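Local coordinates for flagellar regulatory protein C (Vibrio cholerae, PDB 4QHS) that probably acts as a sigma-54-dependent transcriptional activator of flagellar genes, using a heptameric AAA+ ATPase domain, at residues 81-93 and 101-115. Sequence-based numbering, arbitrary orientation.
Sequences MLEATLFGYEKGA and CPGKFEQAQGGTILL
Y89 and C101 form an antiparallel hydrogen-bonded pair, Y89 N to C101 O and C101 N to Y89 O both at 3.1 Å, and past it the chains close in until the CA atoms of G88 and G103 are 3.8 Å apart. There the end of helix 82-87 meets the start of helix 104-107: K104 N donates to T85 O at 3.1 Å and, more weakly, to L86 O. Water 1 also donates to L86 O and accepts from E106 N, bridging the two helix ends. G103 is the N-cap, and the side chain of E106 folds back to take its N-H on OE1, 3.0 Å from G103 N and met from above the carboxylate plane. The same oxygen takes a bond from water 2, which reaches back to F87 O, and forms a salt bridge with R140. In sigma-54 activators this region carries the GAFTGA loop; here the loop, which probably engages sigma-54 as in relatives, begins at G92, just beyond the Y89 with C101 pair. At that pair, C101 CB sits over one face of the Y89 ring, 3.9 Å from its centroid, offset toward the rim near CZ. With SG anti to the backbone N (chi1 177°), the sulfur makes an oblique sulfur-aromatic contact with the ring. The Y89 hydroxyl bonds weakly to R144 of a neighbouring subunit, which also packs on C101. Deeper in the domain, one methyl of L86 makes the apolar contact: CD2 lies 3.6 Å from F105 CE2 and 3.7 Å from L115 CD2, the latter on the Walker B strand 112-116. I113 CD1 comes over one face of the F105 ring, linking the short helix to that strand of the parallel sheet.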
# COMPACT_ATOMS: atom_id res chain seq x y z
N MET A 81 17.89 10.50 14.21
CA MET A 81 18.98 10.02 15.06
C MET A 81 18.79 10.35 16.52
O MET A 81 19.68 10.04 17.32
CB MET A 81 20.31 10.59 14.58
CG MET A 81 20.76 9.97 13.28
SD MET A 81 21.25 8.24 13.57
CE MET A 81 22.72 8.50 14.59
N LEU A 82 17.65 10.95 16.86
CA LEU A 82 17.43 11.44 18.23
C LEU A 82 17.62 10.35 19.27
O LEU A 82 18.34 10.54 20.24
CB LEU A 82 16.03 12.03 18.37
CG LEU A 82 15.58 12.39 19.80
CD1 LEU A 82 16.56 13.39 20.46
CD2 LEU A 82 14.16 12.99 19.80
N GLU A 83 16.96 9.22 19.06
CA GLU A 83 17.04 8.10 19.98
C GLU A 83 18.48 7.56 20.06
O GLU A 83 18.98 7.27 21.16
CB GLU A 83 16.08 6.99 19.56
CG GLU A 83 16.15 5.74 20.39
CD GLU A 83 14.96 4.83 20.12
OE1 GLU A 83 13.83 5.34 20.01
OE2 GLU A 83 15.16 3.61 20.03
N ALA A 84 19.15 7.46 18.93
CA ALA A 84 20.53 6.98 18.94
C ALA A 84 21.46 7.96 19.68
O ALA A 84 22.36 7.55 20.42
CB ALA A 84 21.04 6.75 17.54
N THR A 85 21.23 9.25 19.48
CA THR A 85 22.06 10.26 20.12
C THR A 85 21.85 10.25 21.63
O THR A 85 22.80 10.27 22.40
CB THR A 85 21.77 11.64 19.58
OG1 THR A 85 20.37 11.90 19.73
CG2 THR A 85 22.08 11.68 18.11
N LEU A 86 20.59 10.18 22.05
CA LEU A 86 20.26 10.16 23.48
C LEU A 86 20.83 8.96 24.23
O LEU A 86 21.45 9.11 25.29
CB LEU A 86 18.74 10.19 23.66
CG LEU A 86 18.16 11.58 23.95
CD1 LEU A 86 16.64 11.53 24.04
CD2 LEU A 86 18.78 12.19 25.22
N PHE A 87 20.61 7.76 23.68
CA PHE A 87 20.93 6.52 24.37
C PHE A 87 22.25 5.91 23.94
O PHE A 87 22.82 5.08 24.65
CB PHE A 87 19.80 5.51 24.16
CG PHE A 87 18.52 5.94 24.78
CD1 PHE A 87 18.30 5.79 26.13
CD2 PHE A 87 17.55 6.55 24.02
CE1 PHE A 87 17.12 6.21 26.72
CE2 PHE A 87 16.36 6.97 24.60
CZ PHE A 87 16.15 6.81 25.94
N GLY A 88 22.76 6.32 22.78
CA GLY A 88 23.97 5.74 22.26
C GLY A 88 23.62 4.38 21.69
O GLY A 88 22.48 3.94 21.78
N TYR A 89 24.61 3.70 21.12
CA TYR A 89 24.35 2.45 20.44
C TYR A 89 25.62 1.63 20.31
O TYR A 89 26.74 2.13 20.47
CB TYR A 89 23.75 2.70 19.05
CG TYR A 89 24.52 3.71 18.22
CD1 TYR A 89 24.24 5.08 18.33
CD2 TYR A 89 25.51 3.32 17.33
CE1 TYR A 89 24.94 6.01 17.58
CE2 TYR A 89 26.22 4.25 16.57
CZ TYR A 89 25.92 5.60 16.70
OH TYR A 89 26.60 6.53 15.95
N GLU A 90 25.43 0.35 20.02
CA GLU A 90 26.54 -0.53 19.74
C GLU A 90 26.62 -0.73 18.23
O GLU A 90 25.65 -0.48 17.51
CB GLU A 90 26.38 -1.86 20.49
CG GLU A 90 26.39 -1.66 22.01
CD GLU A 90 27.76 -1.23 22.55
OE1 GLU A 90 28.79 -1.57 21.94
OE2 GLU A 90 27.80 -0.56 23.60
N LYS A 91 27.79 -1.13 17.76
CA LYS A 91 28.00 -1.34 16.34
C LYS A 91 26.93 -2.31 15.86
O LYS A 91 26.66 -3.31 16.51
CB LYS A 91 29.42 -1.88 16.08
CG LYS A 91 29.75 -2.06 14.60
CD LYS A 91 31.20 -2.51 14.40
CE LYS A 91 31.53 -2.64 12.91
NZ LYS A 91 32.89 -3.17 12.63
N GLY A 92 26.28 -1.97 14.75
CA GLY A 92 25.25 -2.82 14.18
C GLY A 92 23.85 -2.65 14.76
O GLY A 92 22.94 -3.37 14.34
N ALA A 93 23.63 -1.73 15.68
CA ALA A 93 22.32 -1.61 16.29
C ALA A 93 21.22 -1.25 15.32
O ALA A 93 20.11 -1.66 15.45
CB ALA A 93 22.34 -0.64 17.42
N CYS A 101 29.08 4.15 20.22
CA CYS A 101 28.96 5.57 20.47
C CYS A 101 28.19 5.78 21.75
O CYS A 101 27.15 5.24 21.93
CB CYS A 101 28.24 6.23 19.30
SG CYS A 101 27.89 7.96 19.40
N PRO A 102 28.70 6.58 22.65
CA PRO A 102 28.01 6.79 23.90
C PRO A 102 26.90 7.80 23.76
O PRO A 102 26.97 8.67 22.94
CB PRO A 102 29.11 7.30 24.80
CG PRO A 102 30.07 7.88 23.92
CD PRO A 102 30.06 7.11 22.68
N GLY A 103 25.88 7.66 24.57
CA GLY A 103 24.79 8.61 24.55
C GLY A 103 25.06 9.90 25.28
O GLY A 103 26.05 10.07 25.94
N LYS A 104 24.10 10.80 25.18
CA LYS A 104 24.15 12.05 25.89
C LYS A 104 24.01 11.87 27.37
O LYS A 104 24.60 12.60 28.11
CB LYS A 104 23.07 12.98 25.41
CG LYS A 104 23.19 13.37 24.00
CD LYS A 104 24.36 14.23 23.76
CE LYS A 104 23.91 15.45 23.06
NZ LYS A 104 24.86 15.89 22.02
N PHE A 105 23.28 10.87 27.80
CA PHE A 105 23.17 10.62 29.20
C PHE A 105 24.49 10.19 29.78
O PHE A 105 24.80 10.54 30.87
CB PHE A 105 22.09 9.59 29.49
CG PHE A 105 20.71 10.12 29.37
CD1 PHE A 105 20.21 10.96 30.30
CD2 PHE A 105 19.93 9.77 28.33
CE1 PHE A 105 18.98 11.43 30.18
CE2 PHE A 105 18.69 10.25 28.22
CZ PHE A 105 18.22 11.08 29.14
N GLU A 106 25.26 9.44 29.03
CA GLU A 106 26.60 9.02 29.45
C GLU A 106 27.54 10.21 29.58
O GLU A 106 28.28 10.32 30.56
CB GLU A 106 27.21 8.01 28.47
CG GLU A 106 26.59 6.64 28.44
CD GLU A 106 27.21 5.77 27.35
OE1 GLU A 106 26.49 5.39 26.40
OE2 GLU A 106 28.43 5.49 27.43
N GLN A 107 27.49 11.11 28.63
CA GLN A 107 28.35 12.25 28.65
C GLN A 107 28.04 13.22 29.76
O GLN A 107 28.86 14.01 30.09
CB GLN A 107 28.27 13.00 27.35
CG GLN A 107 28.77 12.26 26.19
CD GLN A 107 28.29 12.85 24.92
OE1 GLN A 107 28.59 13.98 24.60
NE2 GLN A 107 27.52 12.11 24.20
N ALA A 108 26.84 13.14 30.31
CA ALA A 108 26.35 14.09 31.29
C ALA A 108 26.55 13.56 32.68
O ALA A 108 26.11 14.17 33.66
CB ALA A 108 24.87 14.40 31.05
N GLN A 109 27.21 12.41 32.75
CA GLN A 109 27.45 11.71 34.00
C GLN A 109 28.03 12.67 35.03
O GLN A 109 29.01 13.37 34.77
CB GLN A 109 28.39 10.51 33.77
CG GLN A 109 28.44 9.51 34.92
CD GLN A 109 27.13 8.75 35.09
OE1 GLN A 109 26.15 9.28 35.62
NE2 GLN A 109 27.11 7.50 34.63
N GLY A 110 27.40 12.72 36.20
CA GLY A 110 27.88 13.58 37.27
C GLY A 110 27.49 15.03 37.08
O GLY A 110 27.77 15.86 37.94
N GLY A 111 26.82 15.33 35.96
CA GLY A 111 26.42 16.69 35.65
C GLY A 111 24.94 16.92 35.37
O GLY A 111 24.07 16.50 36.14
N THR A 112 24.65 17.60 34.26
CA THR A 112 23.28 17.99 33.91
C THR A 112 23.01 17.79 32.44
O THR A 112 23.87 18.07 31.59
CB THR A 112 23.01 19.47 34.26
OG1 THR A 112 23.14 19.64 35.67
CG2 THR A 112 21.61 19.88 33.86
N ILE A 113 21.84 17.29 32.10
CA ILE A 113 21.44 17.22 30.71
C ILE A 113 20.22 18.08 30.48
O ILE A 113 19.33 18.12 31.28
CB ILE A 113 21.22 15.78 30.24
CG1 ILE A 113 21.01 15.74 28.74
CG2 ILE A 113 20.05 15.19 30.88
CD1 ILE A 113 21.22 14.41 28.13
N LEU A 114 20.22 18.79 29.38
CA LEU A 114 19.11 19.59 28.95
C LEU A 114 18.44 18.97 27.77
O LEU A 114 19.03 18.79 26.75
CB LEU A 114 19.57 20.99 28.60
CG LEU A 114 18.60 21.82 27.78
CD1 LEU A 114 17.31 21.99 28.48
CD2 LEU A 114 19.19 23.13 27.54
N LEU A 115 17.18 18.62 27.92
CA LEU A 115 16.43 18.07 26.83
C LEU A 115 15.51 19.12 26.28
O LEU A 115 14.42 19.28 26.74
CB LEU A 115 15.65 16.87 27.29
CG LEU A 115 16.44 15.82 28.00
CD1 LEU A 115 15.49 14.94 28.66
CD2 LEU A 115 17.25 15.05 27.05
O HOH W 1 23.07 8.09 27.05
O HOH W 2 23.86 4.99 26.96